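Local coordinates for protein LbaCas13a H328A (C2c2) (Lachnospiraceae bacterium NK4A179, PDB 5WLH) that binds a CRISPR guide RNA and, as a Cas13a enzyme, probably uses it to recognise and cleave target RNA, at residues A1178-G1183 against D1224-G1229. Numbering follows the deposited sequence.
Sequences AMYING and DCYASG
A Met-aromatic contact joins Met1179 of helix 1171-1180 to Tyr1226 in the loop before helix 1230-1233. The sulfur approaches the ring at its edge and not over a face. Met1179 SD lies 3.6 Å from Tyr1226 CE2, and the line from SD to the ring centroid runs 85° off the ring normal. The terminal methyl touches the same two ring carbons as the sulfur, with Met1179 CE 3.7 Å from Tyr1226 CD2. The bend at the last torsion (chi3 -82°) turns this methyl to the ring, where CE joins SD against CD2 and CE2.

The second link is polar and passes through a water. Tyr1180 OH and Tyr1226 OH stand 4.0 Å apart, too far for a direct bond. The water donates to Tyr1180 OH at 2.6 Å and also bonds Tyr1226 OH at 2.5 Å. It sits near the plane of the Tyr1226 ring. Tyr1180 OH is also hydrogen-bonded to Gln1137 OE1, so both the water and helix 1106-1145 hold this buried hydroxyl.

Tyr1226 is the second residue of a type I turn from Cys1225 to Ser1228. Asp1224 braces this turn in an Asx motif: Ala1227 N donates to Asp1224 OD1 at 3.0 Å, from above the carboxylate plane. An alanine in place of Tyr1226 would probably leave the Met1179 sulfur without its aromatic neighbour and the bridging water without one of its two tyrosine partners.

Helix 1205-1216 lines the contact, as Phe1212 touches both Met1179 and Tyr1226, and Ile1209 also packs on Tyr1226. Helix 1106-1145 meets Tyr1180 through Leu1133 and Met1134, and its Gln1137 NE2 bonds Tyr1226 O, tying the loop to the same helix.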
ATOM      1  N   ALA A1178      17.143 -16.733  12.513  1.00 19.42           N
ATOM      2  CA  ALA A1178      16.929 -16.614  13.944  1.00 22.31           C
ATOM      3  C   ALA A1178      16.989 -15.164  14.392  1.00 18.13           C
ATOM      4  O   ALA A1178      16.373 -14.806  15.394  1.00 22.29           O
ATOM      5  CB  ALA A1178      17.941 -17.462  14.715  1.00 21.17           C
ATOM      6  N   MET A1179      17.748 -14.313  13.691  1.00 18.46           N
ATOM      7  CA  MET A1179      17.787 -12.916  14.102  1.00 21.58           C
ATOM      8  C   MET A1179      16.422 -12.260  14.009  1.00 20.61           C
ATOM      9  O   MET A1179      16.163 -11.280  14.707  1.00 22.67           O
ATOM     10  CB  MET A1179      18.774 -12.126  13.243  1.00 24.05           C
ATOM     11  CG  MET A1179      20.211 -12.494  13.477  1.00 22.46           C
ATOM     12  SD  MET A1179      21.293 -11.280  12.663  1.00 24.61           S
ATOM     13  CE  MET A1179      21.275 -11.885  10.990  1.00 23.97           C
ATOM     14  N   TYR A1180      15.553 -12.757  13.133  1.00 21.82           N
ATOM     15  CA  TYR A1180      14.317 -12.065  12.814  1.00 19.14           C
ATOM     16  C   TYR A1180      13.063 -12.763  13.309  1.00 20.60           C
ATOM     17  O   TYR A1180      11.960 -12.241  13.092  1.00 21.02           O
ATOM     18  CB  TYR A1180      14.213 -11.886  11.297  1.00 20.59           C
ATOM     19  CG  TYR A1180      15.378 -11.095  10.754  1.00 20.75           C
ATOM     20  CD1 TYR A1180      15.405  -9.715  10.866  1.00 22.23           C
ATOM     21  CD2 TYR A1180      16.446 -11.728  10.141  1.00 20.77           C
ATOM     22  CE1 TYR A1180      16.472  -8.976  10.369  1.00 22.85           C
ATOM     23  CE2 TYR A1180      17.531 -10.999   9.644  1.00 21.39           C
ATOM     24  CZ  TYR A1180      17.528  -9.623   9.762  1.00 25.61           C
ATOM     25  OH  TYR A1180      18.597  -8.898   9.285  1.00 24.51           O
ATOM     26  N   ILE A1181      13.181 -13.932  13.923  1.00 18.81           N
ATOM     27  CA  ILE A1181      12.012 -14.721  14.313  1.00 21.43           C
ATOM     28  C   ILE A1181      12.001 -14.853  15.827  1.00 24.95           C
ATOM     29  O   ILE A1181      12.912 -15.454  16.417  1.00 25.54           O
ATOM     30  CB  ILE A1181      11.989 -16.093  13.637  1.00 26.66           C
ATOM     31  CG1 ILE A1181      11.820 -15.934  12.130  1.00 28.65           C
ATOM     32  CG2 ILE A1181      10.839 -16.952  14.191  1.00 28.79           C
ATOM     33  CD1 ILE A1181      12.160 -17.213  11.365  1.00 27.95           C
ATOM     34  N   ASN A1182      10.991 -14.255  16.452  1.00 24.29           N
ATOM     35  CA  ASN A1182      10.784 -14.362  17.888  1.00 21.88           C
ATOM     36  C   ASN A1182      10.531 -15.814  18.236  1.00 27.01           C
ATOM     37  O   ASN A1182       9.591 -16.419  17.718  1.00 29.31           O
ATOM     38  CB  ASN A1182       9.588 -13.499  18.296  1.00 25.65           C
ATOM     39  CG  ASN A1182       9.552 -13.172  19.776  1.00 26.93           C
ATOM     40  OD1 ASN A1182      10.199 -13.830  20.601  1.00 25.56           O
ATOM     41  ND2 ASN A1182       8.789 -12.140  20.122  1.00 24.04           N
ATOM     42  N   GLY A1183      11.380 -16.380  19.094  1.00 22.80           N
ATOM     43  CA  GLY A1183      11.238 -17.761  19.501  1.00 25.93           C
ATOM     44  C   GLY A1183      12.221 -18.714  18.856  1.00 25.92           C
ATOM     45  O   GLY A1183      12.246 -19.888  19.225  1.00 28.54           O
ATOM     46  N   ASP A1224      33.026  -8.541   9.454  1.00 46.28           N
ATOM     47  CA  ASP A1224      31.608  -8.328   9.770  1.00 40.40           C
ATOM     48  C   ASP A1224      30.774  -9.147   8.780  1.00 35.44           C
ATOM     49  O   ASP A1224      30.353  -8.644   7.735  1.00 35.48           O
ATOM     50  CB  ASP A1224      31.240  -6.849   9.730  1.00 38.01           C
ATOM     51  CG  ASP A1224      29.837  -6.573  10.273  1.00 36.91           C
ATOM     52  OD1 ASP A1224      28.999  -7.497  10.265  1.00 39.07           O
ATOM     53  OD2 ASP A1224      29.573  -5.440  10.730  1.00 34.82           O
ATOM     54  N   CYS A1225      30.511 -10.405   9.148  1.00 25.97           N
ATOM     55  CA  CYS A1225      29.707 -11.285   8.307  1.00 24.65           C
ATOM     56  C   CYS A1225      28.278 -10.764   8.157  1.00 25.86           C
ATOM     57  O   CYS A1225      27.677 -10.878   7.084  1.00 26.24           O
ATOM     58  CB  CYS A1225      29.699 -12.696   8.897  1.00 31.71           C
ATOM     59  SG  CYS A1225      28.668 -13.879   7.996  1.00 32.27           S
ATOM     60  N   TYR A1226      27.713 -10.210   9.228  1.00 26.37           N
ATOM     61  CA  TYR A1226      26.348  -9.682   9.158  1.00 25.41           C
ATOM     62  C   TYR A1226      26.214  -8.664   8.035  1.00 28.13           C
ATOM     63  O   TYR A1226      25.215  -8.652   7.297  1.00 24.51           O
ATOM     64  CB  TYR A1226      25.990  -9.047  10.499  1.00 22.98           C
ATOM     65  CG  TYR A1226      24.688  -8.294  10.556  1.00 26.40           C
ATOM     66  CD1 TYR A1226      24.624  -6.953  10.185  1.00 29.36           C
ATOM     67  CD2 TYR A1226      23.523  -8.907  11.019  1.00 24.76           C
ATOM     68  CE1 TYR A1226      23.456  -6.258  10.245  1.00 28.28           C
ATOM     69  CE2 TYR A1226      22.333  -8.204  11.092  1.00 21.17           C
ATOM     70  CZ  TYR A1226      22.315  -6.875  10.698  1.00 30.60           C
ATOM     71  OH  TYR A1226      21.160  -6.144  10.761  1.00 30.24           O
ATOM     72  N   ALA A1227      27.218  -7.810   7.889  1.00 26.74           N
ATOM     73  CA  ALA A1227      27.215  -6.744   6.901  1.00 25.13           C
ATOM     74  C   ALA A1227      27.767  -7.174   5.549  1.00 23.14           C
ATOM     75  O   ALA A1227      27.883  -6.329   4.652  1.00 23.77           O
ATOM     76  CB  ALA A1227      28.017  -5.542   7.429  1.00 27.20           C
ATOM     77  N   SER A1228      28.127  -8.450   5.373  1.00 24.42           N
ATOM     78  CA  SER A1228      28.700  -8.876   4.102  1.00 23.60           C
ATOM     79  C   SER A1228      27.683  -8.685   2.988  1.00 22.61           C
ATOM     80  O   SER A1228      26.516  -9.063   3.126  1.00 23.83           O
ATOM     81  CB  SER A1228      29.152 -10.335   4.166  1.00 25.09           C
ATOM     82  OG  SER A1228      29.942 -10.655   3.032  1.00 27.50           O
ATOM     83  N   GLY A1229      28.112  -8.040   1.905  1.00 23.50           N
ATOM     84  CA  GLY A1229      27.223  -7.740   0.806  1.00 21.72           C
ATOM     85  C   GLY A1229      26.334  -6.527   1.001  1.00 19.54           C
ATOM     86  O   GLY A1229      25.753  -6.052   0.020  1.00 25.00           O
TER
HETATM   87  O   HOH W   1      18.920  -7.233  11.290  1.00 37.11           O